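Local coordinates for integron cassette protein Vpc_cass2 (Vibrio paracholerae, PDB 3JRT) that is of unknown function but folds as an all-helical protein, encoded on a mobile integron gene cassette, that pairs with a second copy of itself, at residues K55-L58 against Q62-T65; C69-C74 against K149-N154; Y85-Q90 against K122-C127. All blocks are in the same frame, centred on the assembly; numbering follows the deposited sequence.

Contact 1: residues K55-L58 against Q62-T65; sequences KAFL and QHQT
An aromatic edge-to-face contact between Phe57 and His63 closes the short connection from helix 27-53 to helix 64-91, near one end of the molecule. The chain leaves the first helix, makes a 3-10 turn over Ala56 to Leu58 and comes back so sharply that the CA atoms of Leu58 and His63 lie 5.5 Å apart. The turn is held by a backbone bond from Leu58 N to Lys55 O of 2.9 Å. Phe57 presents its edge to a face of the imidazole; the planes stand at 82° and the ring centres are 5.5 Å apart, with the phenyl shifted toward the imidazole rim. Atom CD1 of Phe57 makes the approach, 3.8 Å from NE2 of His63. This pose depends on the phenyl being tucked between its own backbone N and carbonyl carbon (chi1 72°), where Leu58 CG rests over the rim of one of its faces. The imidazole is clasped from its other face as well: CG of Gln62 sits over the ring centre, 3.8 Å above the plane. At the ring edge, CD2 of His63 meets Phe57 O at 3.2 Å, so a backbone carbonyl and a phenyl edge from one residue both bear on the same imidazole. Nearer the backbone, CD2 of Leu58 lies 4.0 Å from CB of His63, adding an apolar touch from a buried side chain. Outside the pair, Gln62 NE2 bonds to Glu60 within the connection, and Lys55 makes a cation-pi contact with Tyr52 on the preceding helix. His63 occupies the N-cap position of helix 64-91, and the arrangement is the tight connection of an antiparallel helical hairpin.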
ATOM      1  N   LYS A  55      -8.862   2.524  18.881  1.00 59.75           N
ATOM      2  CA  LYS A  55     -10.263   2.109  18.981  1.00 65.01           C
ATOM      3  C   LYS A  55     -10.339   0.704  19.565  1.00 65.33           C
ATOM      4  O   LYS A  55     -10.337  -0.288  18.834  1.00 64.22           O
ATOM      5  CB  LYS A  55     -10.955   2.197  17.617  1.00 58.43           C
ATOM      6  CG  LYS A  55     -10.952   3.608  17.062  1.00 60.62           C
ATOM      7  CD  LYS A  55     -11.396   3.702  15.613  1.00 67.55           C
ATOM      8  CE  LYS A  55     -11.300   5.157  15.139  1.00 72.40           C
ATOM      9  NZ  LYS A  55     -11.617   5.325  13.701  1.00 75.31           N
ATOM     10  N   ALA A  56     -10.395   0.647  20.894  1.00 67.99           N
ATOM     11  CA  ALA A  56     -10.340  -0.601  21.660  1.00 73.84           C
ATOM     12  C   ALA A  56     -11.238  -1.721  21.136  1.00 71.61           C
ATOM     13  O   ALA A  56     -10.832  -2.887  21.129  1.00 68.68           O
ATOM     14  CB  ALA A  56     -10.624  -0.340  23.153  1.00 69.48           C
ATOM     15  N   PHE A  57     -12.446  -1.379  20.695  1.00 67.47           N
ATOM     16  CA  PHE A  57     -13.373  -2.419  20.249  1.00 73.36           C
ATOM     17  C   PHE A  57     -12.821  -3.240  19.070  1.00 68.35           C
ATOM     18  O   PHE A  57     -13.247  -4.379  18.848  1.00 72.48           O
ATOM     19  CB  PHE A  57     -14.759  -1.846  19.932  1.00 74.10           C
ATOM     20  CG  PHE A  57     -14.804  -1.028  18.683  1.00 74.04           C
ATOM     21  CD1 PHE A  57     -15.154  -1.612  17.474  1.00 72.80           C
ATOM     22  CD2 PHE A  57     -14.502   0.328  18.716  1.00 70.24           C
ATOM     23  CE1 PHE A  57     -15.192  -0.860  16.312  1.00 77.62           C
ATOM     24  CE2 PHE A  57     -14.546   1.086  17.561  1.00 69.53           C
ATOM     25  CZ  PHE A  57     -14.886   0.495  16.354  1.00 72.42           C
ATOM     26  N   LEU A  58     -11.858  -2.677  18.340  1.00 54.62           N
ATOM     27  CA  LEU A  58     -11.289  -3.371  17.195  1.00 50.50           C
ATOM     28  C   LEU A  58     -10.412  -4.557  17.583  1.00 54.56           C
ATOM     29  O   LEU A  58     -10.020  -5.348  16.726  1.00 53.30           O
ATOM     30  CB  LEU A  58     -10.537  -2.414  16.266  1.00 48.47           C
ATOM     31  CG  LEU A  58     -11.486  -1.521  15.476  1.00 55.51           C
ATOM     32  CD1 LEU A  58     -10.722  -0.573  14.545  1.00 46.80           C
ATOM     33  CD2 LEU A  58     -12.502  -2.383  14.696  1.00 53.12           C
ATOM     34  N   GLN A  62     -14.679 -10.554  16.909  1.00 64.86           N
ATOM     35  CA  GLN A  62     -15.516 -10.412  15.721  1.00 62.46           C
ATOM     36  C   GLN A  62     -14.930  -9.390  14.742  1.00 56.72           C
ATOM     37  O   GLN A  62     -15.385  -9.290  13.604  1.00 60.77           O
ATOM     38  CB  GLN A  62     -16.969 -10.074  16.092  1.00 59.18           C
ATOM     39  CG  GLN A  62     -17.158  -8.659  16.621  1.00 66.22           C
ATOM     40  CD  GLN A  62     -16.886  -8.528  18.104  1.00 72.97           C
ATOM     41  OE1 GLN A  62     -16.174  -9.340  18.709  1.00 72.94           O
ATOM     42  NE2 GLN A  62     -17.466  -7.495  18.709  1.00 71.36           N
ATOM     43  N   HIS A  63     -13.904  -8.654  15.178  1.00 56.12           N
ATOM     44  CA  HIS A  63     -13.256  -7.652  14.323  1.00 51.21           C
ATOM     45  C   HIS A  63     -11.854  -8.018  13.885  1.00 52.11           C
ATOM     46  O   HIS A  63     -11.143  -7.177  13.335  1.00 49.99           O
ATOM     47  CB  HIS A  63     -13.216  -6.266  14.982  1.00 47.26           C
ATOM     48  CG  HIS A  63     -14.570  -5.725  15.313  1.00 54.59           C
ATOM     49  ND1 HIS A  63     -15.540  -5.522  14.355  1.00 55.61           N
ATOM     50  CD2 HIS A  63     -15.122  -5.365  16.499  1.00 51.99           C
ATOM     51  CE1 HIS A  63     -16.634  -5.058  14.937  1.00 62.90           C
ATOM     52  NE2 HIS A  63     -16.408  -4.955  16.236  1.00 61.92           N
ATOM     53  N   GLN A  64     -11.451  -9.258  14.128  1.00 55.41           N
ATOM     54  CA  GLN A  64     -10.069  -9.645  13.875  1.00 55.47           C
ATOM     55  C   GLN A  64      -9.688  -9.446  12.419  1.00 45.89           C
ATOM     56  O   GLN A  64      -8.639  -8.887  12.118  1.00 50.94           O
ATOM     57  CB  GLN A  64      -9.824 -11.088  14.310  1.00 59.24           C
ATOM     58  CG  GLN A  64      -9.647 -11.235  15.809  1.00 71.01           C
ATOM     59  CD  GLN A  64      -9.342 -12.658  16.225  1.00 83.06           C
ATOM     60  OE1 GLN A  64      -9.156 -13.542  15.379  1.00 83.33           O
ATOM     61  NE2 GLN A  64      -9.289 -12.890  17.534  1.00 86.72           N
ATOM     62  N   THR A  65     -10.547  -9.906  11.519  1.00 48.90           N
ATOM     63  CA  THR A  65     -10.291  -9.777  10.089  1.00 46.24           C
ATOM     64  C   THR A  65     -10.092  -8.324   9.708  1.00 45.73           C
ATOM     65  O   THR A  65      -9.122  -7.977   9.016  1.00 49.00           O
ATOM     66  CB  THR A  65     -11.449 -10.350   9.254  1.00 48.51           C
ATOM     67  OG1 THR A  65     -11.752 -11.669   9.722  1.00 53.81           O
ATOM     68  CG2 THR A  65     -11.067 -10.412   7.783  1.00 44.13           C
TER

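Contact 2: residues C69-C74 against K149-N154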
ATOM      1  N   CYS A  69      -6.733  -6.353   8.459  1.00 33.78           N
ATOM      2  CA  CYS A  69      -6.708  -5.671   7.172  1.00 31.48           C
ATOM      3  C   CYS A  69      -6.101  -4.283   7.308  1.00 32.35           C
ATOM      4  O   CYS A  69      -5.366  -3.829   6.427  1.00 35.73           O
ATOM      5  CB  CYS A  69      -8.120  -5.609   6.567  1.00 34.43           C
ATOM      6  SG  CYS A  69      -8.688  -7.191   5.940  1.00 45.31           S
ATOM      7  N   ILE A  70      -6.403  -3.623   8.423  1.00 32.80           N
ATOM      8  CA  ILE A  70      -5.815  -2.326   8.732  1.00 36.49           C
ATOM      9  C   ILE A  70      -4.302  -2.434   8.897  1.00 34.33           C
ATOM     10  O   ILE A  70      -3.547  -1.614   8.372  1.00 32.58           O
ATOM     11  CB  ILE A  70      -6.443  -1.704  10.003  1.00 40.80           C
ATOM     12  CG1 ILE A  70      -7.908  -1.382   9.751  1.00 43.63           C
ATOM     13  CG2 ILE A  70      -5.719  -0.424  10.395  1.00 37.31           C
ATOM     14  CD1 ILE A  70      -8.716  -1.127  11.030  1.00 51.46           C
ATOM     15  N   TRP A  71      -3.868  -3.441   9.653  1.00 37.88           N
ATOM     16  CA  TRP A  71      -2.447  -3.690   9.838  1.00 36.70           C
ATOM     17  C   TRP A  71      -1.747  -3.964   8.513  1.00 39.50           C
ATOM     18  O   TRP A  71      -0.655  -3.449   8.272  1.00 40.66           O
ATOM     19  CB  TRP A  71      -2.186  -4.824  10.868  1.00 36.21           C
ATOM     20  CG  TRP A  71      -2.332  -4.314  12.265  1.00 38.97           C
ATOM     21  CD1 TRP A  71      -3.491  -3.992  12.906  1.00 39.94           C
ATOM     22  CD2 TRP A  71      -1.273  -4.002  13.171  1.00 41.47           C
ATOM     23  NE1 TRP A  71      -3.220  -3.512  14.166  1.00 42.50           N
ATOM     24  CE2 TRP A  71      -1.865  -3.513  14.355  1.00 44.12           C
ATOM     25  CE3 TRP A  71       0.119  -4.084  13.096  1.00 39.25           C
ATOM     26  CZ2 TRP A  71      -1.112  -3.130  15.466  1.00 46.44           C
ATOM     27  CZ3 TRP A  71       0.867  -3.677  14.187  1.00 45.97           C
ATOM     28  CH2 TRP A  71       0.247  -3.220  15.364  1.00 48.32           C
ATOM     29  N   ARG A  72      -2.340  -4.782   7.654  1.00 36.83           N
ATOM     30  CA  ARG A  72      -1.686  -5.005   6.357  1.00 33.84           C
ATOM     31  C   ARG A  72      -1.625  -3.702   5.552  1.00 32.05           C
ATOM     32  O   ARG A  72      -0.578  -3.367   4.993  1.00 35.23           O
ATOM     33  CB  ARG A  72      -2.347  -6.122   5.548  1.00 36.85           C
ATOM     34  CG  ARG A  72      -2.287  -7.504   6.209  1.00 45.72           C
ATOM     35  CD  ARG A  72      -2.602  -8.597   5.198  1.00 51.46           C
ATOM     36  NE  ARG A  72      -3.922  -8.443   4.586  1.00 51.48           N
ATOM     37  CZ  ARG A  72      -5.041  -8.949   5.102  1.00 53.80           C
ATOM     38  NH1 ARG A  72      -5.011  -9.632   6.242  1.00 46.27           N
ATOM     39  NH2 ARG A  72      -6.197  -8.774   4.481  1.00 57.07           N
ATOM     40  N   LEU A  73      -2.737  -2.966   5.509  1.00 27.97           N
ATOM     41  CA  LEU A  73      -2.748  -1.698   4.783  1.00 32.03           C
ATOM     42  C   LEU A  73      -1.551  -0.852   5.181  1.00 36.43           C
ATOM     43  O   LEU A  73      -0.821  -0.370   4.325  1.00 34.70           O
ATOM     44  CB  LEU A  73      -4.049  -0.909   5.023  1.00 32.33           C
ATOM     45  CG  LEU A  73      -4.090   0.509   4.421  1.00 29.81           C
ATOM     46  CD1 LEU A  73      -4.015   0.429   2.899  1.00 26.17           C
ATOM     47  CD2 LEU A  73      -5.353   1.260   4.817  1.00 28.21           C
ATOM     48  N   CYS A  74      -1.358  -0.660   6.486  1.00 31.69           N
ATOM     49  CA  CYS A  74      -0.322   0.259   6.955  1.00 30.61           C
ATOM     50  C   CYS A  74       1.075  -0.349   6.890  1.00 34.61           C
ATOM     51  O   CYS A  74       2.050   0.286   6.460  1.00 35.29           O
ATOM     52  CB  CYS A  74      -0.643   0.764   8.362  1.00 25.48           C
ATOM     53  SG  CYS A  74      -2.215   1.680   8.433  1.00 32.84           S
ATOM     54  N   LYS A 149       7.879 -10.644  13.519  1.00 56.83           N
ATOM     55  CA  LYS A 149       9.326 -10.514  13.389  1.00 58.51           C
ATOM     56  C   LYS A 149       9.742  -9.063  13.135  1.00 51.71           C
ATOM     57  O   LYS A 149      10.738  -8.580  13.653  1.00 58.90           O
ATOM     58  CB  LYS A 149       9.851 -11.409  12.259  1.00 53.73           C
ATOM     59  CG  LYS A 149       9.824 -12.920  12.610  1.00 61.92           C
ATOM     60  CD  LYS A 149      10.286 -13.758  11.428  1.00 62.29           C
ATOM     61  CE  LYS A 149      10.040 -15.220  11.660  1.00 76.47           C
ATOM     62  NZ  LYS A 149      10.490 -16.001  10.484  1.00 90.91           N
HETATM   63  N   MSE A 150       8.972  -8.366  12.326  1.00 43.23           N
HETATM   64  CA  MSE A 150       9.354  -7.021  11.952  1.00 52.05           C
HETATM   65  C   MSE A 150       9.347  -6.138  13.198  1.00 57.60           C
HETATM   66  O   MSE A 150      10.263  -5.343  13.423  1.00 55.30           O
HETATM   67  CB  MSE A 150       8.387  -6.491  10.901  1.00 45.56           C
HETATM   68  CG  MSE A 150       8.843  -5.213  10.228  1.00 46.39           C
HETATM   69 SE   MSE A 150       7.431  -4.401   9.140  0.88 50.82          SE
HETATM   70  CE  MSE A 150       8.361  -2.768   8.624  1.00396.66           C
ATOM     71  N   PHE A 151       8.315  -6.307  14.017  1.00 54.33           N
ATOM     72  CA  PHE A 151       8.141  -5.491  15.207  1.00 52.01           C
ATOM     73  C   PHE A 151       8.946  -6.010  16.371  1.00 52.65           C
ATOM     74  O   PHE A 151       8.942  -5.416  17.451  1.00 61.98           O
ATOM     75  CB  PHE A 151       6.670  -5.429  15.595  1.00 52.61           C
ATOM     76  CG  PHE A 151       5.869  -4.503  14.735  1.00 44.79           C
ATOM     77  CD1 PHE A 151       5.956  -3.136  14.910  1.00 47.60           C
ATOM     78  CD2 PHE A 151       5.043  -4.997  13.755  1.00 44.53           C
ATOM     79  CE1 PHE A 151       5.218  -2.275  14.128  1.00 46.73           C
ATOM     80  CE2 PHE A 151       4.303  -4.150  12.968  1.00 50.51           C
ATOM     81  CZ  PHE A 151       4.391  -2.781  13.150  1.00 50.62           C
ATOM     82  N   ASP A 152       9.632  -7.126  16.135  1.00 53.52           N
ATOM     83  CA  ASP A 152      10.415  -7.802  17.158  1.00 51.82           C
ATOM     84  C   ASP A 152       9.626  -8.197  18.400  1.00 56.50           C
ATOM     85  O   ASP A 152      10.161  -8.216  19.502  1.00 52.29           O
ATOM     86  CB  ASP A 152      11.631  -6.978  17.566  1.00 58.15           C
ATOM     87  CG  ASP A 152      12.743  -7.843  18.129  1.00 69.42           C
ATOM     88  OD1 ASP A 152      13.321  -8.629  17.343  1.00 66.42           O
ATOM     89  OD2 ASP A 152      13.024  -7.756  19.348  1.00 77.13           O
ATOM     90  N   GLY A 153       8.361  -8.543  18.228  1.00 57.83           N
ATOM     91  CA  GLY A 153       7.588  -9.025  19.355  1.00 57.30           C
ATOM     92  C   GLY A 153       6.137  -8.631  19.192  1.00 58.79           C
ATOM     93  O   GLY A 153       5.682  -8.348  18.087  1.00 60.70           O
ATOM     94  N   ASN A 154       5.416  -8.577  20.301  1.00 55.91           N
ATOM     95  CA  ASN A 154       3.982  -8.358  20.259  1.00 69.07           C
ATOM     96  C   ASN A 154       3.597  -6.895  20.433  1.00 61.99           C
ATOM     97  O   ASN A 154       2.414  -6.572  20.456  1.00 58.12           O
ATOM     98  CB  ASN A 154       3.288  -9.222  21.318  1.00 86.07           C
ATOM     99  CG  ASN A 154       3.453 -10.709  21.047  1.00102.90           C
ATOM    100  OD1 ASN A 154       2.979 -11.220  20.028  1.00106.41           O
ATOM    101  ND2 ASN A 154       4.144 -11.406  21.950  1.00105.51           N
TER
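Trp71 and Phe151 bridge two backbones that stay well apart, their CA atoms 12.0 Å from each other, where the N-terminal half of helix 64-91 faces the C-terminal end of helix 140-151. In this all-helical fold the latter helix finishes in a Schellman motif: Asp152 takes a positive phi and two bonds reach back into the last turn. Gly153 follows with backbone angles that suit only glycine, carrying the chain away. With chi1 at -79° in Trp71 and -77° in Phe151, each ring is sent out from its backbone across the gap, and the span is made by the rings alone. The benzene half of the indole turns its edge to a face of the Phe151 phenyl, offset from its centre, with the planes at 73° and ring centroids 5.6 Å apart. At the other end of the indole, Trp71 NE1 bonds to Glu53, tethering the tryptophan to helix 27-53, whereas Phe151 also meets Phe159 edge to face. Ala156 packs on both rings. On the same helix as Trp71, Arg72 forms a salt bridge to Asp41 of the second subunit. The closest approach is CZ3 of Trp71 to CE2 of Phe151, 3.7 Å, with CE2 lying near the plane of the indole.

Contact 3: residues Y85-Q90 against K122-C127; sequences YVELNQ and KLRNHC
Arg124 reaches from helix 118-128 to Glu87 on helix 64-91 in a salt bridge whose one direct bond, NH1 to OE2, is long at 3.3 Å and weak. The two side chains approach from opposite directions, Glu87 extended beyond CG and Arg124 folded at chi2 (-78°) and chi3, so that OE2 comes to the guanidinium edge near its plane while the carboxylate is turned 41° from it. A water adds a second route, accepting from Arg124 NH2 at 3.2 Å and giving a weak bond to Glu87 OE2. Asn125 fixes the far edge of the guanidinium: its OD1 takes NE of Arg124 at 3.0 Å and NH2 of Arg124 at 3.1 Å, both from one face of the amide, a side-on grip that limits rotation of the group. The other carboxylate oxygen, Glu87 OE1, accepts a bond from the backbone N of Val131 of the second subunit, so Glu87 links two helices of its own chain to the partner. The order Arg124, Asn125, then His130 matches the Rx4-6H signature of HEPN-domain proteins, consistent with a dimer of that kind, although activity is not established. Further out, Arg124 packs on Val79 and Arg83 of helix 64-91, and His130 of the second subunit lies against Glu87 and Gln90.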
ATOM      1  N   TYR A  85      13.650   3.633   0.631  1.00 49.76           N
ATOM      2  CA  TYR A  85      14.683   4.453   1.247  1.00 52.91           C
ATOM      3  C   TYR A  85      16.038   3.819   0.997  1.00 58.97           C
ATOM      4  O   TYR A  85      17.004   4.502   0.636  1.00 63.35           O
ATOM      5  CB  TYR A  85      14.452   4.624   2.744  1.00 54.50           C
ATOM      6  CG  TYR A  85      15.654   5.202   3.479  1.00 53.71           C
ATOM      7  CD1 TYR A  85      15.824   6.581   3.621  1.00 57.91           C
ATOM      8  CD2 TYR A  85      16.613   4.376   4.015  1.00 53.59           C
ATOM      9  CE1 TYR A  85      16.925   7.109   4.288  1.00 58.81           C
ATOM     10  CE2 TYR A  85      17.724   4.891   4.685  1.00 65.11           C
ATOM     11  CZ  TYR A  85      17.873   6.252   4.821  1.00 62.89           C
ATOM     12  OH  TYR A  85      18.971   6.744   5.491  1.00 66.55           O
ATOM     13  N   VAL A  86      16.104   2.507   1.172  1.00 52.36           N
ATOM     14  CA  VAL A  86      17.334   1.791   0.879  1.00 60.79           C
ATOM     15  C   VAL A  86      17.687   1.925  -0.605  1.00 63.72           C
ATOM     16  O   VAL A  86      18.817   2.254  -0.946  1.00 64.09           O
ATOM     17  CB  VAL A  86      17.253   0.302   1.277  1.00 57.72           C
ATOM     18  CG1 VAL A  86      18.567  -0.417   0.939  1.00 53.98           C
ATOM     19  CG2 VAL A  86      16.932   0.167   2.761  1.00 51.34           C
ATOM     20  N   GLU A  87      16.715   1.691  -1.482  1.00 62.46           N
ATOM     21  CA  GLU A  87      16.976   1.724  -2.919  1.00 62.86           C
ATOM     22  C   GLU A  87      17.471   3.094  -3.367  1.00 61.89           C
ATOM     23  O   GLU A  87      18.324   3.208  -4.249  1.00 61.13           O
ATOM     24  CB  GLU A  87      15.728   1.349  -3.704  1.00 58.61           C
ATOM     25  CG  GLU A  87      15.289  -0.082  -3.550  1.00 59.55           C
ATOM     26  CD  GLU A  87      13.951  -0.309  -4.217  1.00 66.41           C
ATOM     27  OE1 GLU A  87      13.390   0.685  -4.729  1.00 66.87           O
ATOM     28  OE2 GLU A  87      13.463  -1.459  -4.230  1.00 65.72           O
ATOM     29  N   LEU A  88      16.929   4.134  -2.754  1.00 57.71           N
ATOM     30  CA  LEU A  88      17.390   5.480  -3.031  1.00 63.37           C
ATOM     31  C   LEU A  88      18.860   5.612  -2.606  1.00 71.21           C
ATOM     32  O   LEU A  88      19.687   6.153  -3.349  1.00 73.98           O
ATOM     33  CB  LEU A  88      16.513   6.499  -2.303  1.00 54.58           C
ATOM     34  CG  LEU A  88      16.747   7.961  -2.654  1.00 63.84           C
ATOM     35  CD1 LEU A  88      16.187   8.250  -4.030  1.00 65.07           C
ATOM     36  CD2 LEU A  88      16.123   8.879  -1.615  1.00 65.95           C
ATOM     37  N   ASN A  89      19.181   5.105  -1.417  1.00 64.19           N
ATOM     38  CA  ASN A  89      20.556   5.101  -0.931  1.00 68.01           C
ATOM     39  C   ASN A  89      21.515   4.384  -1.867  1.00 74.76           C
ATOM     40  O   ASN A  89      22.571   4.910  -2.190  1.00 83.98           O
ATOM     41  CB  ASN A  89      20.644   4.465   0.448  1.00 79.01           C
ATOM     42  CG  ASN A  89      20.526   5.474   1.565  1.00 86.68           C
ATOM     43  OD1 ASN A  89      21.185   6.511   1.552  1.00 83.44           O
ATOM     44  ND2 ASN A  89      19.690   5.168   2.553  1.00 92.85           N
ATOM     45  N   GLN A  90      21.152   3.186  -2.308  1.00 73.56           N
ATOM     46  CA  GLN A  90      22.047   2.422  -3.173  1.00 87.41           C
ATOM     47  C   GLN A  90      22.176   3.025  -4.574  1.00 85.43           C
ATOM     48  O   GLN A  90      23.096   2.686  -5.317  1.00 88.05           O
ATOM     49  CB  GLN A  90      21.647   0.941  -3.236  1.00102.94           C
ATOM     50  CG  GLN A  90      20.308   0.650  -3.906  1.00115.76           C
ATOM     51  CD  GLN A  90      19.914  -0.820  -3.794  1.00123.61           C
ATOM     52  OE1 GLN A  90      20.571  -1.598  -3.099  1.00127.63           O
ATOM     53  NE2 GLN A  90      18.838  -1.202  -4.476  1.00121.05           N
ATOM     54  N   LYS A 122      10.850  -9.201   2.932  1.00 55.47           N
ATOM     55  CA  LYS A 122       9.947 -10.329   2.706  1.00 57.67           C
ATOM     56  C   LYS A 122       8.504  -9.863   2.530  1.00 58.45           C
ATOM     57  O   LYS A 122       7.813 -10.295   1.617  1.00 57.60           O
ATOM     58  CB  LYS A 122      10.018 -11.331   3.856  1.00 55.44           C
ATOM     59  CG  LYS A 122      11.344 -12.032   4.018  1.00 64.77           C
ATOM     60  CD  LYS A 122      11.199 -13.252   4.959  1.00 61.94           C
ATOM     61  CE  LYS A 122      12.544 -13.709   5.481  1.00 72.21           C
ATOM     62  NZ  LYS A 122      12.444 -14.923   6.367  1.00 83.47           N
ATOM     63  N   LEU A 123       8.046  -8.989   3.417  1.00 58.11           N
ATOM     64  CA  LEU A 123       6.686  -8.463   3.312  1.00 49.09           C
ATOM     65  C   LEU A 123       6.501  -7.615   2.052  1.00 51.73           C
ATOM     66  O   LEU A 123       5.516  -7.771   1.323  1.00 45.93           O
ATOM     67  CB  LEU A 123       6.303  -7.687   4.585  1.00 42.91           C
ATOM     68  CG  LEU A 123       6.084  -8.600   5.804  1.00 45.89           C
ATOM     69  CD1 LEU A 123       6.296  -7.882   7.135  1.00 44.45           C
ATOM     70  CD2 LEU A 123       4.692  -9.200   5.756  1.00 41.82           C
ATOM     71  N   ARG A 124       7.451  -6.725   1.786  1.00 55.21           N
ATOM     72  CA  ARG A 124       7.391  -5.908   0.579  1.00 49.74           C
ATOM     73  C   ARG A 124       7.219  -6.793  -0.657  1.00 53.98           C
ATOM     74  O   ARG A 124       6.285  -6.616  -1.467  1.00 51.82           O
ATOM     75  CB  ARG A 124       8.658  -5.056   0.447  1.00 47.74           C
ATOM     76  CG  ARG A 124       8.537  -3.882  -0.559  1.00 45.43           C
ATOM     77  CD  ARG A 124       8.655  -4.358  -1.996  1.00 49.90           C
ATOM     78  NE  ARG A 124       9.905  -5.082  -2.223  1.00 64.91           N
ATOM     79  CZ  ARG A 124      11.069  -4.495  -2.500  1.00 75.08           C
ATOM     80  NH1 ARG A 124      11.146  -3.170  -2.579  1.00 76.33           N
ATOM     81  NH2 ARG A 124      12.161  -5.225  -2.693  1.00 72.17           N
ATOM     82  N   ASN A 125       8.127  -7.751  -0.786  1.00 59.30           N
ATOM     83  CA  ASN A 125       8.148  -8.652  -1.931  1.00 64.34           C
ATOM     84  C   ASN A 125       6.835  -9.384  -2.163  1.00 63.28           C
ATOM     85  O   ASN A 125       6.362  -9.483  -3.297  1.00 62.23           O
ATOM     86  CB  ASN A 125       9.299  -9.641  -1.794  1.00 61.26           C
ATOM     87  CG  ASN A 125      10.634  -8.993  -2.069  1.00 66.43           C
ATOM     88  OD1 ASN A 125      10.688  -7.910  -2.656  1.00 60.66           O
ATOM     89  ND2 ASN A 125      11.724  -9.647  -1.654  1.00 70.73           N
ATOM     90  N   HIS A 126       6.244  -9.886  -1.087  1.00 55.81           N
ATOM     91  CA  HIS A 126       4.981 -10.592  -1.197  1.00 50.21           C
ATOM     92  C   HIS A 126       3.893  -9.655  -1.668  1.00 50.91           C
ATOM     93  O   HIS A 126       3.148  -9.958  -2.602  1.00 62.39           O
ATOM     94  CB  HIS A 126       4.589 -11.172   0.151  1.00 52.65           C
ATOM     95  CG  HIS A 126       3.127 -11.466   0.280  1.00 53.91           C
ATOM     96  ND1 HIS A 126       2.530 -12.551  -0.325  1.00 55.07           N
ATOM     97  CD2 HIS A 126       2.148 -10.825   0.962  1.00 52.20           C
ATOM     98  CE1 HIS A 126       1.242 -12.563  -0.027  1.00 58.56           C
ATOM     99  NE2 HIS A 126       0.987 -11.535   0.762  1.00 61.01           N
ATOM    100  N   CYS A 127       3.817  -8.505  -1.009  1.00 49.19           N
ATOM    101  CA  CYS A 127       2.757  -7.530  -1.225  1.00 42.70           C
ATOM    102  C   CYS A 127       2.763  -7.001  -2.648  1.00 50.27           C
ATOM    103  O   CYS A 127       1.736  -6.669  -3.203  1.00 58.60           O
ATOM    104  CB  CYS A 127       2.944  -6.339  -0.284  1.00 43.07           C
ATOM    105  SG  CYS A 127       2.021  -4.906  -0.831  1.00 76.52           S
TER
HETATM  106  O   HOH W   1      14.909  -3.662  -2.033  1.00 76.88           O

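How the contacts relate
From the N terminus, helix 27-53 runs into contact 1, which closes the short loop leading into helix 64-91. Contact 2 opens later on that helix and closes a far longer excursion, at the end of helix 140-151; contact 3 is nested inside it, pairing the C-terminal part of helix 64-91 with helix 118-128. Contact 1 precedes both others in series. All three use helix 64-91. Contacts 1 and 2 meet where Leu58 CD1 lies 4.1 Å from Ile70 CD1, and contacts 2 and 3 where Met150 SE lies 4.2 Å from Leu123 CD1. Contacts 1 and 3 remain about 14 Å apart at their nearest atoms. Contacts 2 and 3 both reach the second subunit.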